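PDB 3VGL: glucokinase from Streptomyces griseus, which probably catalyses the transfer of a phosphate from ATP to D-glucose, giving glucose 6-phosphate and ADP, as a member of the ROK family. Local coordinates for residues V31-P34 with G39-D42; A43-V48 with Q94-P99; I126-G131 with A242-L247; L203-G208 with S219-Q224. All blocks are in the same frame, centred on the assembly; numbering follows the deposited sequence.

Contact 1: residues V31-P34 with G39-D42; sequences VATP and GIVD
The pyrrolidine ring of Pro34 stands on the peptide group that joins Gly39 to Ile40, bringing its outer carbons, not its flat face, over the face of that peptide. Pro34 CG sits 3.5 Å from Gly39 O, and CB lies 3.8 Å from Gly39 C. At the other end of the ring, Pro34 CD comes within 3.9 Å of Ile40 CG1. The Gly39 side of the interface has almost no slack: a side-chain carbon at this position would come within 3.2 Å of Pro34 CB, so the missing side chain is what lets the ring close down on the helix. Ile40 works from the flank. With CG1 beside its own backbone N (chi1 -69°) and the chain extended beyond it, CG1 rests 3.5 Å from Pro34 O and CD1 continues past the same carbonyl. Thr33 CG2 then meets Ile40 CG1 at 4.1 Å, methyl against methylene, while Thr33 OG1 is turned to a hydrogen bond with Gly10 O. Replacing Pro34 by an alanine would remove CG and CD, which is likely to uncover the Gly39 peptide, take away the ring carbon that meets Ile40 CG1 and let the turn flex. Ile14 of strand 13-19 also packs on both Thr33 and Pro34. These contacts close the short connection from strand to helix, where strand 29-32, at the edge of the mixed sheet (order 3-2-1-4-5) characteristic of the actin-like ATPase fold, gives way to helix 37-52, with the Thr33 side chain about 5 Å from the bound nucleotide analogue.

Contact 2: residues A43-V48 with Q94-P99; sequences AICAAV and QRVGLP
Two torsions bring Cys45 and Arg95 together. Cys45 carries SG beside its backbone N (chi1 -70°), which aims the sulfur at the end of helix 88-96, and Arg95 bends at chi3 (70°), so that its guanidinium folds back across that sulfur. The result is SG over one face of the guanidinium, 3.7 Å from Arg95 NE and 3.9 Å from Arg95 CZ. The foot of the same side chain closes in as well, with Arg95 CB 3.8 Å from Cys45 SG, so the arginine meets the sulfur both at its foot and at its guanidinium. Its charged end is spoken for elsewhere: Arg95 NH1 makes a salt bridge with Asp42, one turn earlier on helix 37-52, which is likely to hold the guanidinium in its place over the cysteine. Below this lid the contact turns apolar. Val96 reaches across with CG1, which meets Cys45 SG at 4.0 Å. The same methyl faces Val48 CG1 at 4.3 Å, a looser approach that carries the contact one turn further along helix 37-52. Val48 in turn rests on Val7 and Val60 of the sheet, and Leu98 reaches Val57 and Val60 just after helix 88-96 ends. Gly97 is the first residue to leave helical geometry, with positive phi (72°), and the chain goes on toward strand 100-104. The whole is helix-helix packing above the mixed sheet of an actin-like ATPase domain, joining the helix that follows edge strand 29-32 to the one that leads into edge strand 100-104.

Contact 3: residues I126-G131 with A242-L247; sequences ICITLG and AGLADL. With ANP (phosphoaminophosphonic acid-adenylate ester), chain E.
Leu247 sets one methyl against two isoleucines of the neighbouring strand: its CD1 lies 3.7 Å from Ile128 CG2 and 4.0 Å from Ile126 CG2. One turn back on the helix, Leu244 brings CD2 to within 3.9 Å of Ile128 CD1. Ile128 can serve both leucines because its chi1 of 68° tucks CG1 between the backbone N and carbonyl carbon, leaving CG2 for Leu247 and sending the ethyl branch to Leu244. Strand and helix run nearly antiparallel, at 154°, with their axes 10.7 Å apart. Around this first shell, Phe256 of strand 255-259 packs on Ile126, Leu244 and Leu247, Phe155 closes over both isoleucines, and Ile273 and Phe277 back Leu244. Backbone hydrogen bonds to Ile257 and Gly259 fix Ile128 within the second mixed sheet of the actin-like fold. The helix also borders the second subunit: Leu247 packs on Leu250 of that chain and Asp246 OD1 accepts a hydrogen bond from its Arg159 N. The strand itself runs out at Gly131, whose CA is 3.0 Å from O5' of the bound ATP analogue; a side chain there would strike O2A. Across the interface the chemistry is aliphatic throughout, so the fit between strand and helix rests on shape and burial, with no polar group spent between the two segments.

Contact 4: residues L203-G208 with S219-Q224; sequences LGLGDG and SEAARQ. With ANP (phosphoaminophosphonic acid-adenylate ester), chain E.
Leu205 makes the apolar contact almost single-handed, through one methyl: CD1 lies against the backbone of helix 215-223, 3.6 Å from Ala221 N and 3.8 Å from Ala221 CB. The same methyl touches the aliphatic foot of Glu220, with Glu220 CB at 4.0 Å; a bend at chi2 (44°) then leads the carboxylate away from the leucine. Ala221 is small enough to let the leucine approach the helix closely, and its methyl also meets Val201 and Leu202 of helix 200-204 and Ala229 of helix 227-251. These helices belong to the lobe that holds the adenine, consistent with the actin-like ATPase family. Polar contacts lie elsewhere on the segments. Ser219 OG donates a hydrogen bond of 2.6 Å to N1 of the bound ATP analogue, so the helix that Leu205 packs on also contacts the adenine ring. Further along, Arg223 NH2 forms a salt bridge with Glu265, itself a partner of the nucleotide. Within 203-208, the chain turns back after Leu203, whose O accepts a bond from Gly206 N at 3.1 Å and a weak one from Gly208 N.

Contacts 1 and 2 share helix 37-52 and touch directly: the salt bridge of Asp42 OD1 with Arg95 NH1 (2.7 Å) ties them together, and Pro34 CG meets Ala43 CB at 3.8 Å. Their centres are 12 Å apart, on the lobe built around the first mixed sheet. Contacts 3 and 4 belong to the other lobe, with centres 26 Å apart and nearest atoms about 10 Å from each other, yet both touch the ATP analogue: contact 3 at the sugar-phosphate end through Gly131, contact 4 at the adenine through Ser219. Contact 1 approaches the same ligand from across the cleft, its centre 28 Å from that of contact 3. Contact 2 is the one that lies well away from the ligands.

Contact 1: residues V31-P34 with G39-D42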
loop_
_atom_site.group_PDB
_atom_site.type_symbol
_atom_site.label_atom_id
_atom_site.label_comp_id
_atom_site.label_asym_id
_atom_site.label_seq_id
_atom_site.Cartn_x
_atom_site.Cartn_y
_atom_site.Cartn_z
ATOM N N VAL A 31 11.482 -32.339 -18.228
ATOM C CA VAL A 31 11.975 -32.877 -16.953
ATOM C C VAL A 31 11.857 -31.770 -15.914
ATOM O O VAL A 31 11.911 -30.601 -16.270
ATOM C CB VAL A 31 13.438 -33.406 -17.059
ATOM C CG1 VAL A 31 14.444 -32.287 -17.262
ATOM C CG2 VAL A 31 13.815 -34.235 -15.834
ATOM N N ALA A 32 11.713 -32.136 -14.640
ATOM C CA ALA A 32 11.661 -31.141 -13.566
ATOM C C ALA A 32 13.017 -30.449 -13.401
ATOM O O ALA A 32 14.078 -31.066 -13.544
ATOM C CB ALA A 32 11.209 -31.780 -12.240
ATOM N N THR A 33 12.976 -29.156 -13.105
ATOM C CA THR A 33 14.187 -28.402 -12.835
ATOM C C THR A 33 14.792 -28.848 -11.509
ATOM O O THR A 33 14.145 -28.743 -10.466
ATOM C CB THR A 33 13.882 -26.901 -12.811
ATOM O OG1 THR A 33 13.169 -26.590 -14.017
ATOM C CG2 THR A 33 15.166 -26.095 -12.734
ATOM N N PRO A 34 16.040 -29.340 -11.546
ATOM C CA PRO A 34 16.727 -29.742 -10.315
ATOM C C PRO A 34 17.100 -28.540 -9.448
ATOM O O PRO A 34 17.176 -27.417 -9.952
ATOM C CB PRO A 34 18.000 -30.421 -10.836
ATOM C CG PRO A 34 17.735 -30.756 -12.241
ATOM C CD PRO A 34 16.841 -29.658 -12.740
ATOM N N GLY A 39 23.210 -29.847 -11.096
ATOM C CA GLY A 39 22.116 -30.724 -11.487
ATOM C C GLY A 39 21.364 -30.177 -12.686
ATOM O O GLY A 39 20.930 -30.941 -13.551
ATOM N N ILE A 40 21.223 -28.851 -12.745
ATOM C CA ILE A 40 20.585 -28.204 -13.908
ATOM C C ILE A 40 21.392 -28.415 -15.187
ATOM O O ILE A 40 20.819 -28.703 -16.235
ATOM C CB ILE A 40 20.297 -26.686 -13.670
ATOM C CG1 ILE A 40 19.192 -26.533 -12.623
ATOM C CG2 ILE A 40 19.907 -25.976 -14.999
ATOM C CD1 ILE A 40 19.102 -25.130 -12.021
ATOM N N VAL A 41 22.717 -28.295 -15.117
ATOM C CA VAL A 41 23.519 -28.572 -16.315
ATOM C C VAL A 41 23.329 -30.020 -16.781
ATOM O O VAL A 41 23.147 -30.264 -17.976
ATOM C CB VAL A 41 25.015 -28.196 -16.156
ATOM C CG1 VAL A 41 25.824 -28.601 -17.407
ATOM C CG2 VAL A 41 25.175 -26.702 -15.886
ATOM N N ASP A 42 23.317 -30.971 -15.843
ATOM C CA ASP A 42 23.036 -32.376 -16.171
ATOM C C ASP A 42 21.685 -32.533 -16.874
ATOM O O ASP A 42 21.591 -33.232 -17.878
ATOM C CB ASP A 42 23.040 -33.260 -14.919
ATOM C CG ASP A 42 24.435 -33.469 -14.329
ATOM O OD1 ASP A 42 25.454 -33.188 -14.994
ATOM O OD2 ASP A 42 24.502 -33.945 -13.182
#

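Contact 2: residues A43-V48 with Q94-P99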
loop_
_atom_site.group_PDB
_atom_site.type_symbol
_atom_site.label_atom_id
_atom_site.label_comp_id
_atom_site.label_asym_id
_atom_site.label_seq_id
_atom_site.Cartn_x
_atom_site.Cartn_y
_atom_site.Cartn_z
ATOM N N ALA A 43 20.649 -31.878 -16.330
ATOM C CA ALA A 43 19.300 -31.941 -16.881
ATOM C C ALA A 43 19.207 -31.300 -18.262
ATOM O O ALA A 43 18.478 -31.790 -19.122
ATOM C CB ALA A 43 18.308 -31.281 -15.928
ATOM N N ILE A 44 19.933 -30.201 -18.467
ATOM C CA ILE A 44 19.996 -29.573 -19.797
ATOM C C ILE A 44 20.578 -30.549 -20.804
ATOM O O ILE A 44 20.061 -30.696 -21.907
ATOM C CB ILE A 44 20.836 -28.290 -19.817
ATOM C CG1 ILE A 44 20.163 -27.194 -18.986
ATOM C CG2 ILE A 44 21.074 -27.802 -21.252
ATOM C CD1 ILE A 44 21.090 -26.029 -18.667
ATOM N N CYS A 45 21.652 -31.219 -20.415
ATOM C CA CYS A 45 22.260 -32.213 -21.291
ATOM C C CYS A 45 21.310 -33.370 -21.605
ATOM O O CYS A 45 21.237 -33.820 -22.761
ATOM C CB CYS A 45 23.573 -32.694 -20.680
ATOM S SG CYS A 45 24.819 -31.399 -20.726
ATOM N N ALA A 46 20.572 -33.835 -20.597
ATOM C CA ALA A 46 19.570 -34.891 -20.797
ATOM C C ALA A 46 18.436 -34.429 -21.716
ATOM O O ALA A 46 17.967 -35.190 -22.576
ATOM C CB ALA A 46 19.002 -35.347 -19.476
ATOM N N ALA A 47 17.992 -33.189 -21.512
ATOM C CA ALA A 47 16.949 -32.589 -22.356
ATOM C C ALA A 47 17.381 -32.445 -23.811
ATOM O O ALA A 47 16.621 -32.779 -24.740
ATOM C CB ALA A 47 16.513 -31.226 -21.791
ATOM N N VAL A 48 18.599 -31.949 -24.017
ATOM C CA VAL A 48 19.146 -31.818 -25.369
ATOM C C VAL A 48 19.249 -33.200 -26.028
ATOM O O VAL A 48 18.793 -33.373 -27.154
ATOM C CB VAL A 48 20.529 -31.090 -25.385
ATOM C CG1 VAL A 48 21.188 -31.182 -26.770
ATOM C CG2 VAL A 48 20.383 -29.641 -24.942
ATOM N N GLN A 94 30.676 -26.966 -23.632
ATOM C CA GLN A 94 31.738 -27.943 -23.446
ATOM C C GLN A 94 31.174 -29.367 -23.290
ATOM O O GLN A 94 31.844 -30.338 -23.641
ATOM C CB GLN A 94 32.688 -27.512 -22.319
ATOM C CG GLN A 94 32.303 -27.946 -20.929
ATOM C CD GLN A 94 32.965 -29.256 -20.495
ATOM O OE1 GLN A 94 32.757 -29.718 -19.371
ATOM N NE2 GLN A 94 33.762 -29.851 -21.378
ATOM N N ARG A 95 29.928 -29.488 -22.831
ATOM C CA ARG A 95 29.303 -30.810 -22.680
ATOM C C ARG A 95 28.493 -31.347 -23.867
ATOM O O ARG A 95 28.500 -32.558 -24.112
ATOM C CB ARG A 95 28.504 -30.895 -21.389
ATOM C CG ARG A 95 29.400 -31.186 -20.204
ATOM C CD ARG A 95 28.634 -31.237 -18.931
ATOM N NE ARG A 95 27.777 -32.417 -18.844
ATOM C CZ ARG A 95 27.049 -32.703 -17.769
ATOM N NH1 ARG A 95 27.103 -31.905 -16.714
ATOM N NH2 ARG A 95 26.279 -33.781 -17.748
ATOM N N VAL A 96 27.808 -30.473 -24.602
ATOM C CA VAL A 96 27.034 -30.921 -25.768
ATOM C C VAL A 96 27.816 -30.836 -27.087
ATOM O O VAL A 96 27.479 -31.520 -28.049
ATOM C CB VAL A 96 25.624 -30.232 -25.900
ATOM C CG1 VAL A 96 24.836 -30.341 -24.595
ATOM C CG2 VAL A 96 25.739 -28.772 -26.353
ATOM N N GLY A 97 28.845 -29.990 -27.128
ATOM C CA GLY A 97 29.686 -29.857 -28.319
ATOM C C GLY A 97 29.008 -29.160 -29.484
ATOM O O GLY A 97 29.367 -29.372 -30.641
ATOM N N LEU A 98 28.020 -28.324 -29.167
ATOM C CA LEU A 98 27.321 -27.510 -30.156
ATOM C C LEU A 98 27.368 -26.052 -29.693
ATOM O O LEU A 98 27.502 -25.805 -28.490
ATOM C CB LEU A 98 25.863 -27.971 -30.298
ATOM C CG LEU A 98 25.543 -29.316 -30.968
ATOM C CD1 LEU A 98 24.078 -29.657 -30.755
ATOM C CD2 LEU A 98 25.876 -29.299 -32.443
ATOM N N PRO A 99 27.286 -25.088 -30.639
ATOM C CA PRO A 99 27.193 -23.683 -30.237
ATOM C C PRO A 99 25.922 -23.448 -29.426
ATOM O O PRO A 99 24.873 -24.030 -29.729
ATOM C CB PRO A 99 27.104 -22.927 -31.565
ATOM C CG PRO A 99 27.595 -23.864 -32.595
ATOM C CD PRO A 99 27.261 -25.241 -32.104
#

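Contact 3: residues I126-G131 with A242-L247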
loop_
_atom_site.group_PDB
_atom_site.type_symbol
_atom_site.label_atom_id
_atom_site.label_comp_id
_atom_site.label_asym_id
_atom_site.label_seq_id
_atom_site.Cartn_x
_atom_site.Cartn_y
_atom_site.Cartn_z
ATOM N N ILE A 126 4.610 -6.237 -26.326
ATOM C CA ILE A 126 5.154 -6.562 -25.011
ATOM C C ILE A 126 4.596 -7.904 -24.560
ATOM O O ILE A 126 3.386 -8.108 -24.593
ATOM C CB ILE A 126 4.784 -5.454 -23.985
ATOM C CG1 ILE A 126 5.401 -4.090 -24.369
ATOM C CG2 ILE A 126 5.208 -5.848 -22.563
ATOM C CD1 ILE A 126 6.958 -4.034 -24.357
ATOM N N CYS A 127 5.489 -8.777 -24.113
ATOM C CA CYS A 127 5.131 -10.092 -23.584
ATOM C C CYS A 127 5.323 -10.144 -22.076
ATOM O O CYS A 127 6.300 -9.593 -21.527
ATOM C CB CYS A 127 6.007 -11.158 -24.226
ATOM S SG CYS A 127 5.725 -12.847 -23.661
ATOM N N ILE A 128 4.361 -10.773 -21.393
ATOM C CA ILE A 128 4.551 -11.188 -20.000
ATOM C C ILE A 128 4.325 -12.676 -19.936
ATOM O O ILE A 128 3.463 -13.208 -20.646
ATOM C CB ILE A 128 3.629 -10.473 -18.969
ATOM C CG1 ILE A 128 2.151 -10.856 -19.121
ATOM C CG2 ILE A 128 3.805 -8.969 -19.064
ATOM C CD1 ILE A 128 1.295 -10.445 -17.883
ATOM N N THR A 129 5.121 -13.360 -19.126
ATOM C CA THR A 129 4.879 -14.785 -18.915
ATOM C C THR A 129 4.497 -15.001 -17.460
ATOM O O THR A 129 5.089 -14.394 -16.552
ATOM C CB THR A 129 6.073 -15.667 -19.301
ATOM O OG1 THR A 129 7.216 -15.330 -18.504
ATOM C CG2 THR A 129 6.410 -15.507 -20.810
ATOM N N LEU A 130 3.483 -15.835 -17.250
ATOM C CA LEU A 130 2.992 -16.152 -15.910
ATOM C C LEU A 130 3.291 -17.606 -15.619
ATOM O O LEU A 130 2.716 -18.494 -16.234
ATOM C CB LEU A 130 1.475 -15.909 -15.851
ATOM C CG LEU A 130 1.004 -14.478 -16.115
ATOM C CD1 LEU A 130 -0.515 -14.433 -16.157
ATOM C CD2 LEU A 130 1.555 -13.517 -15.033
ATOM N N GLY A 131 4.177 -17.840 -14.661
ATOM C CA GLY A 131 4.663 -19.203 -14.362
ATOM C C GLY A 131 5.141 -19.252 -12.934
ATOM O O GLY A 131 4.476 -18.728 -12.032
ATOM N N ALA A 242 -3.885 -4.862 -13.949
ATOM C CA ALA A 242 -3.373 -3.566 -13.469
ATOM C C ALA A 242 -1.944 -3.353 -13.930
ATOM O O ALA A 242 -1.567 -2.242 -14.341
ATOM C CB ALA A 242 -3.461 -3.454 -11.942
ATOM N N GLY A 243 -1.131 -4.404 -13.878
ATOM C CA GLY A 243 0.243 -4.296 -14.340
ATOM C C GLY A 243 0.326 -4.072 -15.837
ATOM O O GLY A 243 1.187 -3.335 -16.300
ATOM N N LEU A 244 -0.517 -4.757 -16.620
ATOM C CA LEU A 244 -0.560 -4.501 -18.069
ATOM C C LEU A 244 -0.952 -3.062 -18.367
ATOM O O LEU A 244 -0.420 -2.450 -19.312
ATOM C CB LEU A 244 -1.545 -5.440 -18.785
ATOM C CG LEU A 244 -1.109 -6.901 -18.918
ATOM C CD1 LEU A 244 -2.186 -7.638 -19.684
ATOM C CD2 LEU A 244 0.248 -7.081 -19.606
ATOM N N ALA A 245 -1.870 -2.514 -17.568
ATOM C CA ALA A 245 -2.200 -1.088 -17.747
ATOM C C ALA A 245 -0.978 -0.215 -17.480
ATOM O O ALA A 245 -0.716 0.744 -18.243
ATOM C CB ALA A 245 -3.374 -0.702 -16.906
ATOM N N ASP A 246 -0.205 -0.533 -16.444
ATOM C CA ASP A 246 1.077 0.196 -16.228
ATOM C C ASP A 246 2.058 0.021 -17.411
ATOM O O ASP A 246 2.738 0.969 -17.841
ATOM C CB ASP A 246 1.758 -0.235 -14.922
ATOM C CG ASP A 246 1.027 0.276 -13.660
ATOM O OD1 ASP A 246 0.210 1.203 -13.737
ATOM O OD2 ASP A 246 1.276 -0.311 -12.590
ATOM N N LEU A 247 2.125 -1.190 -17.962
ATOM C CA LEU A 247 2.992 -1.391 -19.118
ATOM C C LEU A 247 2.517 -0.607 -20.340
ATOM O O LEU A 247 3.356 -0.269 -21.198
ATOM C CB LEU A 247 3.107 -2.880 -19.454
ATOM C CG LEU A 247 3.795 -3.775 -18.417
ATOM C CD1 LEU A 247 3.796 -5.236 -18.898
ATOM C CD2 LEU A 247 5.244 -3.374 -18.202
HETATM P PB ANP E . 8.156 -22.671 -15.319
HETATM O O1B ANP E . 7.987 -21.387 -14.500
HETATM O O2B ANP E . 9.039 -23.721 -14.711
HETATM N N3B ANP E . 8.787 -22.277 -16.863
HETATM P PA ANP E . 5.277 -22.817 -15.803
HETATM O O1A ANP E . 4.394 -24.021 -16.146
HETATM O O2A ANP E . 5.389 -21.671 -16.761
HETATM O O3A ANP E . 6.733 -23.405 -15.429
HETATM O "O5'" ANP E . 4.821 -22.201 -14.388
HETATM C "C5'" ANP E . 4.639 -23.021 -13.229
HETATM C "C4'" ANP E . 3.632 -22.367 -12.308
HETATM O "O4'" ANP E . 2.432 -22.057 -13.030
HETATM C "C3'" ANP E . 3.241 -23.318 -11.204
HETATM O "O3'" ANP E . 2.827 -22.522 -10.091
HETATM C "C2'" ANP E . 2.049 -24.011 -11.813
HETATM O "O2'" ANP E . 1.179 -24.540 -10.827
HETATM C "C1'" ANP E . 1.370 -22.920 -12.629
HETATM N N9 ANP E . 0.796 -23.458 -13.875
HETATM C C8 ANP E . 1.450 -23.988 -14.925
HETATM N N7 ANP E . 0.565 -24.369 -15.902
HETATM C C5 ANP E . -0.657 -24.039 -15.449
HETATM C C6 ANP E . -2.062 -24.158 -15.935
HETATM N N6 ANP E . -2.337 -24.700 -17.150
HETATM N N1 ANP E . -3.037 -23.673 -15.137
HETATM C C2 ANP E . -2.818 -23.125 -13.917
HETATM N N3 ANP E . -1.568 -23.000 -13.413
HETATM C C4 ANP E . -0.508 -23.436 -14.122
#

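Contact 4: residues L203-G208 with S219-Q224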
loop_
_atom_site.group_PDB
_atom_site.type_symbol
_atom_site.label_atom_id
_atom_site.label_comp_id
_atom_site.label_asym_id
_atom_site.label_seq_id
_atom_site.Cartn_x
_atom_site.Cartn_y
_atom_site.Cartn_z
ATOM N N LEU A 203 -10.946 -29.314 -4.902
ATOM C CA LEU A 203 -10.325 -30.278 -3.994
ATOM C C LEU A 203 -10.439 -31.715 -4.514
ATOM O O LEU A 203 -9.502 -32.503 -4.371
ATOM C CB LEU A 203 -10.903 -30.147 -2.578
ATOM C CG LEU A 203 -10.692 -28.783 -1.897
ATOM C CD1 LEU A 203 -11.738 -28.561 -0.811
ATOM C CD2 LEU A 203 -9.283 -28.642 -1.331
ATOM N N GLY A 204 -11.566 -32.028 -5.150
ATOM C CA GLY A 204 -11.788 -33.347 -5.761
ATOM C C GLY A 204 -10.830 -33.696 -6.893
ATOM O O GLY A 204 -10.610 -34.868 -7.178
ATOM N N LEU A 205 -10.250 -32.684 -7.538
ATOM C CA LEU A 205 -9.294 -32.912 -8.623
ATOM C C LEU A 205 -7.902 -33.243 -8.093
ATOM O O LEU A 205 -7.041 -33.709 -8.844
ATOM C CB LEU A 205 -9.224 -31.684 -9.554
ATOM C CG LEU A 205 -10.490 -31.372 -10.366
ATOM C CD1 LEU A 205 -10.413 -29.979 -10.981
ATOM C CD2 LEU A 205 -10.759 -32.423 -11.443
ATOM N N GLY A 206 -7.677 -32.992 -6.806
ATOM C CA GLY A 206 -6.395 -33.280 -6.179
ATOM C C GLY A 206 -6.507 -34.471 -5.253
ATOM O O GLY A 206 -7.087 -35.497 -5.615
ATOM N N ASP A 207 -5.951 -34.341 -4.053
ATOM C CA ASP A 207 -6.084 -35.398 -3.046
ATOM C C ASP A 207 -7.159 -35.083 -1.991
ATOM O O ASP A 207 -7.330 -35.833 -1.024
ATOM C CB ASP A 207 -4.730 -35.717 -2.392
ATOM C CG ASP A 207 -4.154 -34.549 -1.596
ATOM O OD1 ASP A 207 -4.800 -33.484 -1.479
ATOM O OD2 ASP A 207 -3.032 -34.701 -1.077
ATOM N N GLY A 208 -7.872 -33.975 -2.184
ATOM C CA GLY A 208 -8.938 -33.558 -1.272
ATOM C C GLY A 208 -8.504 -32.536 -0.237
ATOM O O GLY A 208 -9.340 -31.979 0.478
ATOM N N SER A 219 -7.291 -24.452 -12.939
ATOM C CA SER A 219 -7.763 -24.185 -14.294
ATOM C C SER A 219 -8.953 -25.080 -14.653
ATOM O O SER A 219 -10.013 -24.576 -15.041
ATOM C CB SER A 219 -6.631 -24.389 -15.297
ATOM O OG SER A 219 -5.660 -23.349 -15.156
ATOM N N GLU A 220 -8.782 -26.388 -14.486
ATOM C CA GLU A 220 -9.855 -27.336 -14.781
ATOM C C GLU A 220 -11.102 -27.058 -13.935
ATOM O O GLU A 220 -12.223 -27.049 -14.456
ATOM C CB GLU A 220 -9.375 -28.790 -14.615
ATOM C CG GLU A 220 -10.409 -29.874 -15.017
ATOM C CD GLU A 220 -11.143 -29.583 -16.333
ATOM O OE1 GLU A 220 -10.546 -29.006 -17.271
ATOM O OE2 GLU A 220 -12.337 -29.949 -16.439
ATOM N N ALA A 221 -10.905 -26.836 -12.636
ATOM C CA ALA A 221 -12.014 -26.509 -11.745
ATOM C C ALA A 221 -12.747 -25.230 -12.156
ATOM O O ALA A 221 -13.973 -25.191 -12.151
ATOM C CB ALA A 221 -11.545 -26.432 -10.296
ATOM N N ALA A 222 -12.001 -24.184 -12.527
ATOM C CA ALA A 222 -12.633 -22.955 -13.016
ATOM C C ALA A 222 -13.477 -23.185 -14.278
ATOM O O ALA A 222 -14.561 -22.614 -14.410
ATOM C CB ALA A 222 -11.581 -21.831 -13.234
ATOM N N ARG A 223 -12.996 -24.030 -15.192
ATOM C CA ARG A 223 -13.774 -24.376 -16.389
ATOM C C ARG A 223 -15.104 -24.993 -16.000
ATOM O O ARG A 223 -16.115 -24.781 -16.675
ATOM C CB ARG A 223 -13.039 -25.375 -17.276
ATOM C CG ARG A 223 -11.947 -24.774 -18.075
ATOM C CD ARG A 223 -11.404 -25.707 -19.148
ATOM N NE ARG A 223 -10.124 -25.145 -19.568
ATOM C CZ ARG A 223 -9.994 -24.107 -20.390
ATOM N NH1 ARG A 223 -11.064 -23.525 -20.922
ATOM N NH2 ARG A 223 -8.774 -23.633 -20.658
ATOM N N GLN A 224 -15.087 -25.775 -14.922
ATOM C CA GLN A 224 -16.291 -26.456 -14.436
ATOM C C GLN A 224 -17.127 -25.559 -13.518
ATOM O O GLN A 224 -18.170 -25.978 -13.011
ATOM C CB GLN A 224 -15.916 -27.755 -13.718
ATOM C CG GLN A 224 -15.373 -28.845 -14.640
ATOM C CD GLN A 224 -14.916 -30.093 -13.895
ATOM O OE1 GLN A 224 -13.905 -30.703 -14.251
ATOM N NE2 GLN A 224 -15.651 -30.473 -12.857
HETATM P PB ANP E . 8.156 -22.671 -15.319
HETATM O O1B ANP E . 7.987 -21.387 -14.500
HETATM O O2B ANP E . 9.039 -23.721 -14.711
HETATM N N3B ANP E . 8.787 -22.277 -16.863
HETATM P PA ANP E . 5.277 -22.817 -15.803
HETATM O O1A ANP E . 4.394 -24.021 -16.146
HETATM O O2A ANP E . 5.389 -21.671 -16.761
HETATM O O3A ANP E . 6.733 -23.405 -15.429
HETATM O "O5'" ANP E . 4.821 -22.201 -14.388
HETATM C "C5'" ANP E . 4.639 -23.021 -13.229
HETATM C "C4'" ANP E . 3.632 -22.367 -12.308
HETATM O "O4'" ANP E . 2.432 -22.057 -13.030
HETATM C "C3'" ANP E . 3.241 -23.318 -11.204
HETATM O "O3'" ANP E . 2.827 -22.522 -10.091
HETATM C "C2'" ANP E . 2.049 -24.011 -11.813
HETATM O "O2'" ANP E . 1.179 -24.540 -10.827
HETATM C "C1'" ANP E . 1.370 -22.920 -12.629
HETATM N N9 ANP E . 0.796 -23.458 -13.875
HETATM C C8 ANP E . 1.450 -23.988 -14.925
HETATM N N7 ANP E . 0.565 -24.369 -15.902
HETATM C C5 ANP E . -0.657 -24.039 -15.449
HETATM C C6 ANP E . -2.062 -24.158 -15.935
HETATM N N6 ANP E . -2.337 -24.700 -17.150
HETATM N N1 ANP E . -3.037 -23.673 -15.137
HETATM C C2 ANP E . -2.818 -23.125 -13.917
HETATM N N3 ANP E . -1.568 -23.000 -13.413
HETATM C C4 ANP E . -0.508 -23.436 -14.122
#